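Local atomic coordinates of Poly(Beta-D-mannuronate) lyase (Pseudopedobacter saltans, PDB entry 7O79), a protein that probably cleaves the alginate polymer poly(beta-D-mannuronate) as a polysaccharide lyase of family 6, using a parallel beta-helix as its scaffold. Residues N127-C132 and N154-C159; R172-I177 and M208-L213; F193-N198 and N218-N223. One frame throughout, in Å; residues are numbered along the deposited sequence.

How the contacts relate
The three contacts illustrate how a parallel beta-helix is built from repeated coils. From the N terminus, after residues 127-132 the chain goes once round the solenoid, and 154-159 then lies against them, which closes contact 1. The chain goes on to 172-177, on another face, passes 193-198, and returns at 208-213 to close contact 2; contact 3 closes later, when 218-223 reaches 193-198. Contact 1 is thus complete before the others start, whereas contacts 2 and 3 cross, their segments alternating. Contacts 1 and 3 lie along one series of parallel strands, with 155-162 and 194-201 as neighbours. Inside the coil, Phe175 of contact 2 packs on Val156 of contact 1 and Ile195 of contact 3.

Contact 1. Residues N127-C132 and N154-C159; sequences NLMQYC and NTVQYC
Asn154 OD1 receives two donors from Asn127 at the start of the tightly packed side of this strand pair: Asn127 N at 2.8 Å, lying in the carbonyl plane, and Asn127 ND2 at 3.0 Å, tilted from it. Putting an alanine at Asn154 would probably leave both of these buried N-H groups without their acceptor, and would also take away the amide nitrogen that bonds Gly124 O and Asn146 OD1. Further along the same buried side, a bend about the Met129 SD-CG bond (chi3 63°) turns CE onto Val156 CG1, 3.8 Å away. Cys159 SG accepts from Cys132 N at 3.5 Å. Such stacking of equivalent positions, with asparagine, glutamine, tyrosine and cysteine each meeting its like, is what a parallel beta-helix produces when one coil is laid on the next: strands 128-130 and 155-157 run 7° from parallel, and backbone bonds such as Met129 N to Thr155 O join them. The other side is more polar and partly exposed to solvent. Here Leu128 CD1 rests on Thr155 CG2, and water 1 links Asn127 O with Thr155 OG1. Gln130 and Gln157 run alongside each other with nearly coplanar amides, and Gln157 NE2 reaches Gln130 OE1 at 2.8 Å, almost straight on to the carbonyl. Looseness is confined to the Tyr131 and Tyr158 rings, near parallel but barely overlapping, centroids 5.1 Å from one another; the closer meeting is a CH-pi contact, Tyr158 CB over the face of the Tyr131 ring.

Contact 2. Residues R172-I177 and M208-L213; sequences REIFRI and MEIISL
Ile211 CG1 comes up against the Phe175 ring at CD1, 4.1 Å away, where residues 172-177 and 208-213 meet in successive coils of the parallel beta-helix. Within each of three apolar pairs the side chains run alongside, stacked directly, one coil on the next. Phe175 over Ile211 and Ile177 over Leu213 share the inward strand face, the second pair touching through Ile177 CG1 and Leu213 CD2 at 3.8 Å. The third sits at the bend, Ile174 CG1 against Ile210 CG2. Inside the coil the Phe175 ring also meets the Phe161 ring at a steep angle. At the corner, the carbonyl of Ile210 fits into the turn at Ile174 and Phe175, where it is held by two backbone donors: Ile174 N at 2.8 Å and Phe175 N at 3.2 Å. Past it the ordinary parallel pairing takes over through Ser212 N to Phe175 O and Ile177 N to Ser212 O. Away from the apolar pairs, the Glu173 side chain bends about CB-CG (chi2 89°), its CG nestling 3.4 Å from Glu209 O and also touching Ser212 CB. Water 2 donates to both Glu173 OE1 and Ser212 OG, while Ser212 OG itself donates to Glu209 OE2 at 2.6 Å.

Contact 3. Residues F193-N198 and N218-N223; sequences FTIKNN and NKVIGN
Asn223 OD1 is gripped twice by one residue of the coil before it: Asn198 N reaches it at 2.8 Å from above the carbonyl plane, and Asn198 ND2 at 3.0 Å within that plane. The two amides are stacked with their planes 12° apart. The other end of the Asn223 amide is used as well. Its ND2 donates almost linearly (172°) to Ile195 O, which lies 2.9 Å away in the amide plane, although the donor stands well above the plane of that backbone carbonyl. Ile195 O takes the backbone N of Ile221 too, so this carbonyl serves both the strand pairing and the Asn223 amide. With CG beside its own backbone N (chi1 -61°), Asn223 can span from strand to corner, bonding at both of its amide ends. This is a rung of an asparagine ladder, a feature of beta-helices of the pectate lyase kind: Asn198 OD1 in turn accepts from Cys159 N, and Asn223 N donates to Asn245 OD1. At the start of the strands Asn218 makes one bond across the pair, its OD1 accepting Phe193 N at 2.8 Å on a lone pair, while its ND2 goes to Ser215 OG. Between these corners, Ile195 CD1 and Val220 CG2 meet loosely inside, while on the outer face Lys196 sends NZ back to Gln157 OE1. Strands 194-196 and 219-221 are nearly parallel, flanked by strands 155-162 and 241-248, and their inner side chains Ile195 and Val220 pack across the coil on Ile211 of strand 209-214.

Contact 1. Residues N127-C132 and N154-C159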
loop_
_atom_site.group_PDB
_atom_site.type_symbol
_atom_site.label_atom_id
_atom_site.label_comp_id
_atom_site.label_asym_id
_atom_site.label_seq_id
_atom_site.Cartn_x
_atom_site.Cartn_y
_atom_site.Cartn_z
ATOM N N ASN A 127 14.356 -6.571 2.178
ATOM C CA ASN A 127 14.668 -5.358 2.918
ATOM C C ASN A 127 13.576 -5.023 3.942
ATOM O O ASN A 127 12.417 -5.432 3.823
ATOM C CB ASN A 127 14.886 -4.185 1.961
ATOM C CG ASN A 127 16.011 -4.450 0.954
ATOM O OD1 ASN A 127 17.193 -4.403 1.308
ATOM N ND2 ASN A 127 15.646 -4.726 -0.301
ATOM N N LEU A 128 13.968 -4.259 4.961
ATOM C CA LEU A 128 13.101 -3.933 6.087
ATOM C C LEU A 128 13.162 -2.446 6.404
ATOM O O LEU A 128 14.250 -1.874 6.499
ATOM C CB LEU A 128 13.498 -4.745 7.321
ATOM C CG LEU A 128 12.720 -4.474 8.611
ATOM C CD1 LEU A 128 11.225 -4.672 8.438
ATOM C CD2 LEU A 128 13.243 -5.407 9.689
ATOM N N MET A 129 11.991 -1.821 6.529
ATOM C CA MET A 129 11.842 -0.465 7.057
ATOM C C MET A 129 10.899 -0.509 8.242
ATOM O O MET A 129 9.765 -0.966 8.097
ATOM C CB MET A 129 11.253 0.512 6.030
ATOM C CG MET A 129 11.461 1.978 6.392
ATOM S SD MET A 129 11.070 3.178 5.071
ATOM C CE MET A 129 9.303 2.909 4.824
ATOM N N GLN A 130 11.336 0.007 9.395
ATOM C CA GLN A 130 10.475 -0.026 10.565
ATOM C C GLN A 130 10.803 1.138 11.491
ATOM O O GLN A 130 11.931 1.631 11.511
ATOM C CB GLN A 130 10.586 -1.366 11.305
ATOM C CG GLN A 130 11.978 -1.676 11.854
ATOM C CD GLN A 130 12.016 -3.003 12.604
ATOM O OE1 GLN A 130 11.195 -3.892 12.358
ATOM N NE2 GLN A 130 12.975 -3.141 13.518
ATOM N N TYR A 131 9.796 1.579 12.243
ATOM C CA TYR A 131 9.905 2.742 13.137
ATOM C C TYR A 131 10.433 3.973 12.413
ATOM O O TYR A 131 11.306 4.692 12.900
ATOM C CB TYR A 131 10.758 2.421 14.356
ATOM C CG TYR A 131 10.176 1.277 15.133
ATOM C CD1 TYR A 131 9.041 1.464 15.922
ATOM C CD2 TYR A 131 10.722 0.004 15.056
ATOM C CE1 TYR A 131 8.480 0.416 16.641
ATOM C CE2 TYR A 131 10.164 -1.043 15.773
ATOM C CZ TYR A 131 9.044 -0.823 16.561
ATOM O OH TYR A 131 8.484 -1.859 17.273
ATOM N N CYS A 132 9.872 4.232 11.239
ATOM C CA CYS A 132 10.160 5.453 10.516
ATOM C C CYS A 132 8.892 6.288 10.401
ATOM O O CYS A 132 7.775 5.766 10.465
ATOM C CB CYS A 132 10.755 5.146 9.140
ATOM S SG CYS A 132 12.404 4.372 9.211
ATOM N N ASN A 154 10.084 -7.560 0.681
ATOM C CA ASN A 154 10.334 -6.347 1.439
ATOM C C ASN A 154 9.193 -6.111 2.423
ATOM O O ASN A 154 8.047 -6.501 2.181
ATOM C CB ASN A 154 10.506 -5.164 0.489
ATOM C CG ASN A 154 11.680 -5.356 -0.464
ATOM O OD1 ASN A 154 12.793 -5.659 -0.022
ATOM N ND2 ASN A 154 11.447 -5.164 -1.773
ATOM N N THR A 155 9.526 -5.504 3.558
ATOM C CA THR A 155 8.597 -5.367 4.674
ATOM C C THR A 155 8.677 -3.939 5.188
ATOM O O THR A 155 9.777 -3.408 5.370
ATOM C CB THR A 155 8.934 -6.375 5.796
ATOM O OG1 THR A 155 8.702 -7.706 5.321
ATOM C CG2 THR A 155 8.054 -6.150 7.038
ATOM N N VAL A 156 7.518 -3.315 5.399
ATOM C CA VAL A 156 7.416 -1.997 6.008
ATOM C C VAL A 156 6.477 -2.148 7.204
ATOM O O VAL A 156 5.306 -2.504 7.027
ATOM C CB VAL A 156 6.871 -0.949 5.018
ATOM C CG1 VAL A 156 6.582 0.381 5.735
ATOM C CG2 VAL A 156 7.804 -0.776 3.809
ATOM N N GLN A 157 6.985 -1.913 8.418
ATOM C CA GLN A 157 6.174 -2.144 9.606
ATOM C C GLN A 157 6.450 -1.091 10.666
ATOM O O GLN A 157 7.543 -0.528 10.731
ATOM C CB GLN A 157 6.397 -3.565 10.169
ATOM C CG GLN A 157 7.813 -3.858 10.597
ATOM C CD GLN A 157 7.978 -5.295 11.073
ATOM O OE1 GLN A 157 7.061 -6.100 10.962
ATOM N NE2 GLN A 157 9.159 -5.621 11.593
ATOM N N TYR A 158 5.434 -0.830 11.501
ATOM C CA TYR A 158 5.549 0.118 12.610
ATOM C C TYR A 158 6.020 1.483 12.146
ATOM O O TYR A 158 6.732 2.190 12.868
ATOM C CB TYR A 158 6.467 -0.400 13.726
ATOM C CG TYR A 158 6.195 -1.820 14.151
ATOM C CD1 TYR A 158 4.984 -2.164 14.725
ATOM C CD2 TYR A 158 7.168 -2.800 14.038
ATOM C CE1 TYR A 158 4.732 -3.465 15.133
ATOM C CE2 TYR A 158 6.928 -4.102 14.448
ATOM C CZ TYR A 158 5.714 -4.425 14.989
ATOM O OH TYR A 158 5.470 -5.718 15.404
ATOM N N CYS A 159 5.609 1.878 10.949
ATOM C CA CYS A 159 5.886 3.222 10.487
ATOM C C CYS A 159 4.658 4.112 10.658
ATOM O O CYS A 159 3.543 3.659 10.929
ATOM C CB CYS A 159 6.362 3.204 9.030
ATOM S SG CYS A 159 8.013 2.470 8.855
HETATM O O HOH W 1 11.515 -8.357 4.764
#

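Contact 2. Residues R172-I177 and M208-L213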
loop_
_atom_site.group_PDB
_atom_site.type_symbol
_atom_site.label_atom_id
_atom_site.label_comp_id
_atom_site.label_asym_id
_atom_site.label_seq_id
_atom_site.Cartn_x
_atom_site.Cartn_y
_atom_site.Cartn_z
ATOM N N ARG A 172 -0.127 9.596 -6.462
ATOM C CA ARG A 172 0.249 10.042 -5.122
ATOM C C ARG A 172 -0.276 9.074 -4.063
ATOM O O ARG A 172 -0.817 9.479 -3.030
ATOM C CB ARG A 172 -0.234 11.472 -4.870
ATOM C CG ARG A 172 0.422 12.492 -5.813
ATOM C CD ARG A 172 0.120 13.925 -5.360
ATOM N NE ARG A 172 0.652 14.127 -4.020
ATOM C CZ ARG A 172 -0.058 14.571 -2.993
ATOM N NH1 ARG A 172 -1.344 14.867 -3.160
ATOM N NH2 ARG A 172 0.514 14.694 -1.794
ATOM N N GLU A 173 -0.158 7.773 -4.337
ATOM C CA GLU A 173 -0.460 6.743 -3.355
ATOM C C GLU A 173 0.505 6.843 -2.181
ATOM O O GLU A 173 1.580 7.445 -2.275
ATOM C CB GLU A 173 -0.347 5.346 -3.983
ATOM C CG GLU A 173 -1.224 5.124 -5.215
ATOM C CD GLU A 173 -0.554 5.514 -6.521
ATOM O OE1 GLU A 173 -1.013 5.034 -7.579
ATOM O OE2 GLU A 173 0.428 6.299 -6.493
ATOM N N ILE A 174 0.122 6.239 -1.057
ATOM C CA ILE A 174 1.116 6.100 0.008
ATOM C C ILE A 174 2.032 4.913 -0.277
ATOM O O ILE A 174 3.255 4.998 -0.089
ATOM C CB ILE A 174 0.441 5.990 1.385
ATOM C CG1 ILE A 174 -0.527 7.166 1.606
ATOM C CG2 ILE A 174 1.506 5.989 2.486
ATOM C CD1 ILE A 174 0.055 8.556 1.231
ATOM N N PHE A 175 1.462 3.805 -0.764
ATOM C CA PHE A 175 2.187 2.606 -1.174
ATOM C C PHE A 175 1.722 2.209 -2.570
ATOM O O PHE A 175 0.515 2.118 -2.809
ATOM C CB PHE A 175 1.914 1.427 -0.221
ATOM C CG PHE A 175 2.618 1.505 1.117
ATOM C CD1 PHE A 175 2.060 2.211 2.176
ATOM C CD2 PHE A 175 3.797 0.798 1.334
ATOM C CE1 PHE A 175 2.699 2.255 3.431
ATOM C CE2 PHE A 175 4.440 0.818 2.588
ATOM C CZ PHE A 175 3.882 1.543 3.633
ATOM N N ARG A 176 2.661 1.949 -3.482
ATOM C CA ARG A 176 2.349 1.334 -4.770
ATOM C C ARG A 176 3.285 0.143 -4.975
ATOM O O ARG A 176 4.502 0.320 -5.059
ATOM C CB ARG A 176 2.462 2.346 -5.922
ATOM C CG ARG A 176 2.145 1.741 -7.295
ATOM C CD ARG A 176 2.212 2.757 -8.465
ATOM N NE ARG A 176 3.570 3.233 -8.719
ATOM C CZ ARG A 176 3.861 4.382 -9.321
ATOM N NH1 ARG A 176 2.888 5.169 -9.772
ATOM N NH2 ARG A 176 5.129 4.727 -9.503
ATOM N N ILE A 177 2.720 -1.069 -5.037
ATOM C CA ILE A 177 3.496 -2.312 -5.028
ATOM C C ILE A 177 3.427 -2.964 -6.404
ATOM O O ILE A 177 2.492 -3.713 -6.714
ATOM C CB ILE A 177 3.029 -3.293 -3.944
ATOM C CG1 ILE A 177 2.769 -2.562 -2.622
ATOM C CG2 ILE A 177 4.035 -4.457 -3.819
ATOM C CD1 ILE A 177 4.015 -1.874 -2.073
ATOM N N MET A 208 -7.441 8.440 -3.388
ATOM C CA MET A 208 -8.056 7.382 -4.173
ATOM C C MET A 208 -7.582 6.037 -3.653
ATOM O O MET A 208 -8.334 5.325 -2.990
ATOM C CB MET A 208 -7.725 7.537 -5.660
ATOM C CG MET A 208 -7.931 8.961 -6.137
ATOM S SD MET A 208 -7.594 9.237 -7.875
ATOM C CE MET A 208 -7.895 11.019 -7.918
ATOM N N GLU A 209 -6.335 5.687 -3.944
ATOM C CA GLU A 209 -5.742 4.447 -3.467
ATOM C C GLU A 209 -4.675 4.822 -2.450
ATOM O O GLU A 209 -3.608 5.307 -2.820
ATOM C CB GLU A 209 -5.187 3.634 -4.627
ATOM C CG GLU A 209 -6.240 3.368 -5.680
ATOM C CD GLU A 209 -5.782 2.393 -6.757
ATOM O OE1 GLU A 209 -6.358 2.420 -7.873
ATOM O OE2 GLU A 209 -4.849 1.602 -6.493
ATOM N N ILE A 210 -5.001 4.652 -1.162
ATOM C CA ILE A 210 -4.009 4.833 -0.105
ATOM C C ILE A 210 -2.885 3.830 -0.290
ATOM O O ILE A 210 -1.695 4.179 -0.326
ATOM C CB ILE A 210 -4.665 4.659 1.280
ATOM C CG1 ILE A 210 -5.792 5.667 1.501
ATOM C CG2 ILE A 210 -3.591 4.794 2.386
ATOM C CD1 ILE A 210 -6.649 5.363 2.748
ATOM N N ILE A 211 -3.259 2.557 -0.371
ATOM C CA ILE A 211 -2.382 1.444 -0.709
ATOM C C ILE A 211 -2.849 0.920 -2.058
ATOM O O ILE A 211 -4.054 0.752 -2.282
ATOM C CB ILE A 211 -2.429 0.350 0.376
ATOM C CG1 ILE A 211 -1.713 0.839 1.639
ATOM C CG2 ILE A 211 -1.810 -0.964 -0.129
ATOM C CD1 ILE A 211 -2.017 0.026 2.905
ATOM N N SER A 212 -1.914 0.722 -2.975
ATOM C CA SER A 212 -2.234 0.223 -4.307
ATOM C C SER A 212 -1.390 -1.019 -4.550
ATOM O O SER A 212 -0.189 -0.921 -4.820
ATOM C CB SER A 212 -1.996 1.295 -5.367
ATOM O OG SER A 212 -2.342 0.829 -6.660
ATOM N N LEU A 213 -2.024 -2.187 -4.457
ATOM C CA LEU A 213 -1.386 -3.447 -4.815
ATOM C C LEU A 213 -1.538 -3.685 -6.314
ATOM O O LEU A 213 -2.655 -3.724 -6.833
ATOM C CB LEU A 213 -1.978 -4.609 -4.021
ATOM C CG LEU A 213 -2.073 -4.399 -2.502
ATOM C CD1 LEU A 213 -2.599 -5.656 -1.814
ATOM C CD2 LEU A 213 -0.698 -4.025 -1.955
HETATM O O HOH W 2 -0.985 2.607 -8.490
#

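Contact 3. Residues F193-N198 and N218-N223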
loop_
_atom_site.group_PDB
_atom_site.type_symbol
_atom_site.label_atom_id
_atom_site.label_comp_id
_atom_site.label_asym_id
_atom_site.label_seq_id
_atom_site.Cartn_x
_atom_site.Cartn_y
_atom_site.Cartn_z
ATOM N N PHE A 193 5.284 -8.447 -0.751
ATOM C CA PHE A 193 5.526 -7.222 0.008
ATOM C C PHE A 193 4.629 -7.210 1.240
ATOM O O PHE A 193 3.454 -7.574 1.166
ATOM C CB PHE A 193 5.250 -5.994 -0.863
ATOM C CG PHE A 193 5.863 -4.711 -0.360
ATOM C CD1 PHE A 193 5.275 -3.990 0.681
ATOM C CD2 PHE A 193 7.015 -4.205 -0.952
ATOM C CE1 PHE A 193 5.841 -2.789 1.130
ATOM C CE2 PHE A 193 7.594 -3.028 -0.496
ATOM C CZ PHE A 193 7.011 -2.313 0.537
ATOM N N THR A 194 5.183 -6.804 2.370
ATOM C CA THR A 194 4.433 -6.788 3.621
ATOM C C THR A 194 4.272 -5.349 4.088
ATOM O O THR A 194 5.271 -4.644 4.295
ATOM C CB THR A 194 5.129 -7.627 4.691
ATOM O OG1 THR A 194 5.043 -9.008 4.333
ATOM C CG2 THR A 194 4.463 -7.406 6.066
ATOM N N ILE A 195 3.022 -4.921 4.250
ATOM C CA ILE A 195 2.676 -3.639 4.852
ATOM C C ILE A 195 1.980 -3.977 6.164
ATOM O O ILE A 195 0.816 -4.391 6.157
ATOM C CB ILE A 195 1.753 -2.813 3.946
ATOM C CG1 ILE A 195 2.403 -2.528 2.577
ATOM C CG2 ILE A 195 1.328 -1.530 4.664
ATOM C CD1 ILE A 195 1.414 -1.825 1.587
ATOM N N LYS A 196 2.666 -3.812 7.296
ATOM C CA LYS A 196 2.185 -4.414 8.535
ATOM C C LYS A 196 2.309 -3.453 9.707
ATOM O O LYS A 196 3.334 -2.791 9.865
ATOM C CB LYS A 196 2.947 -5.711 8.834
ATOM C CG LYS A 196 2.569 -6.422 10.158
ATOM C CD LYS A 196 3.507 -7.627 10.369
ATOM C CE LYS A 196 3.635 -8.037 11.845
ATOM N NZ LYS A 196 4.780 -7.299 12.501
ATOM N N ASN A 197 1.244 -3.373 10.514
ATOM C CA ASN A 197 1.244 -2.613 11.767
ATOM C C ASN A 197 1.751 -1.194 11.557
ATOM O O ASN A 197 2.552 -0.683 12.338
ATOM C CB ASN A 197 2.070 -3.306 12.868
ATOM C CG ASN A 197 1.538 -4.667 13.241
ATOM O OD1 ASN A 197 0.338 -4.914 13.181
ATOM N ND2 ASN A 197 2.424 -5.549 13.676
ATOM N N ASN A 198 1.265 -0.535 10.502
ATOM C CA ASN A 198 1.557 0.879 10.311
ATOM C C ASN A 198 0.341 1.725 10.684
ATOM O O ASN A 198 -0.803 1.254 10.662
ATOM C CB ASN A 198 1.958 1.176 8.863
ATOM C CG ASN A 198 3.150 0.371 8.419
ATOM O OD1 ASN A 198 4.278 0.624 8.841
ATOM N ND2 ASN A 198 2.895 -0.657 7.611
ATOM N N ASN A 218 0.951 -10.246 -1.601
ATOM C CA ASN A 218 1.288 -9.206 -0.664
ATOM C C ASN A 218 0.459 -9.335 0.604
ATOM O O ASN A 218 -0.585 -9.906 0.583
ATOM C CB ASN A 218 1.087 -7.855 -1.311
ATOM C CG ASN A 218 1.975 -7.670 -2.523
ATOM O OD1 ASN A 218 3.151 -7.663 -2.417
ATOM N ND2 ASN A 218 1.391 -7.579 -3.644
ATOM N N LYS A 219 0.984 -8.824 1.700
ATOM C CA LYS A 219 0.310 -8.835 2.982
ATOM C C LYS A 219 0.079 -7.442 3.562
ATOM O O LYS A 219 1.007 -6.770 3.911
ATOM C CB LYS A 219 1.111 -9.634 3.988
ATOM C CG LYS A 219 1.645 -10.935 3.471
ATOM C CD LYS A 219 0.489 -11.854 3.241
ATOM C CE LYS A 219 0.795 -13.299 3.528
ATOM N NZ LYS A 219 0.817 -14.019 2.252
ATOM N N VAL A 220 -1.179 -7.073 3.723
ATOM C CA VAL A 220 -1.594 -5.806 4.294
ATOM C C VAL A 220 -2.275 -6.219 5.602
ATOM O O VAL A 220 -3.403 -6.596 5.604
ATOM C CB VAL A 220 -2.501 -5.030 3.349
ATOM C CG1 VAL A 220 -2.828 -3.697 3.935
ATOM C CG2 VAL A 220 -1.806 -4.821 2.032
ATOM N N ILE A 221 -1.524 -6.129 6.696
ATOM C CA ILE A 221 -1.883 -6.744 7.980
ATOM C C ILE A 221 -1.800 -5.714 9.096
ATOM O O ILE A 221 -0.773 -5.047 9.248
ATOM C CB ILE A 221 -0.952 -7.918 8.344
ATOM C CG1 ILE A 221 -0.735 -8.884 7.189
ATOM C CG2 ILE A 221 -1.503 -8.673 9.554
ATOM C CD1 ILE A 221 -2.018 -9.413 6.637
ATOM N N GLY A 222 -2.867 -5.601 9.887
ATOM C CA GLY A 222 -2.778 -4.914 11.171
ATOM C C GLY A 222 -2.426 -3.445 11.110
ATOM O O GLY A 222 -1.834 -2.923 12.056
ATOM N N ASN A 223 -2.787 -2.759 10.034
ATOM C CA ASN A 223 -2.583 -1.323 9.906
ATOM C C ASN A 223 -3.791 -0.559 10.448
ATOM O O ASN A 223 -4.926 -1.039 10.405
ATOM C CB ASN A 223 -2.372 -0.952 8.443
ATOM C CG ASN A 223 -1.155 -1.632 7.845
ATOM O OD1 ASN A 223 -0.013 -1.211 8.071
ATOM N ND2 ASN A 223 -1.390 -2.716 7.113
#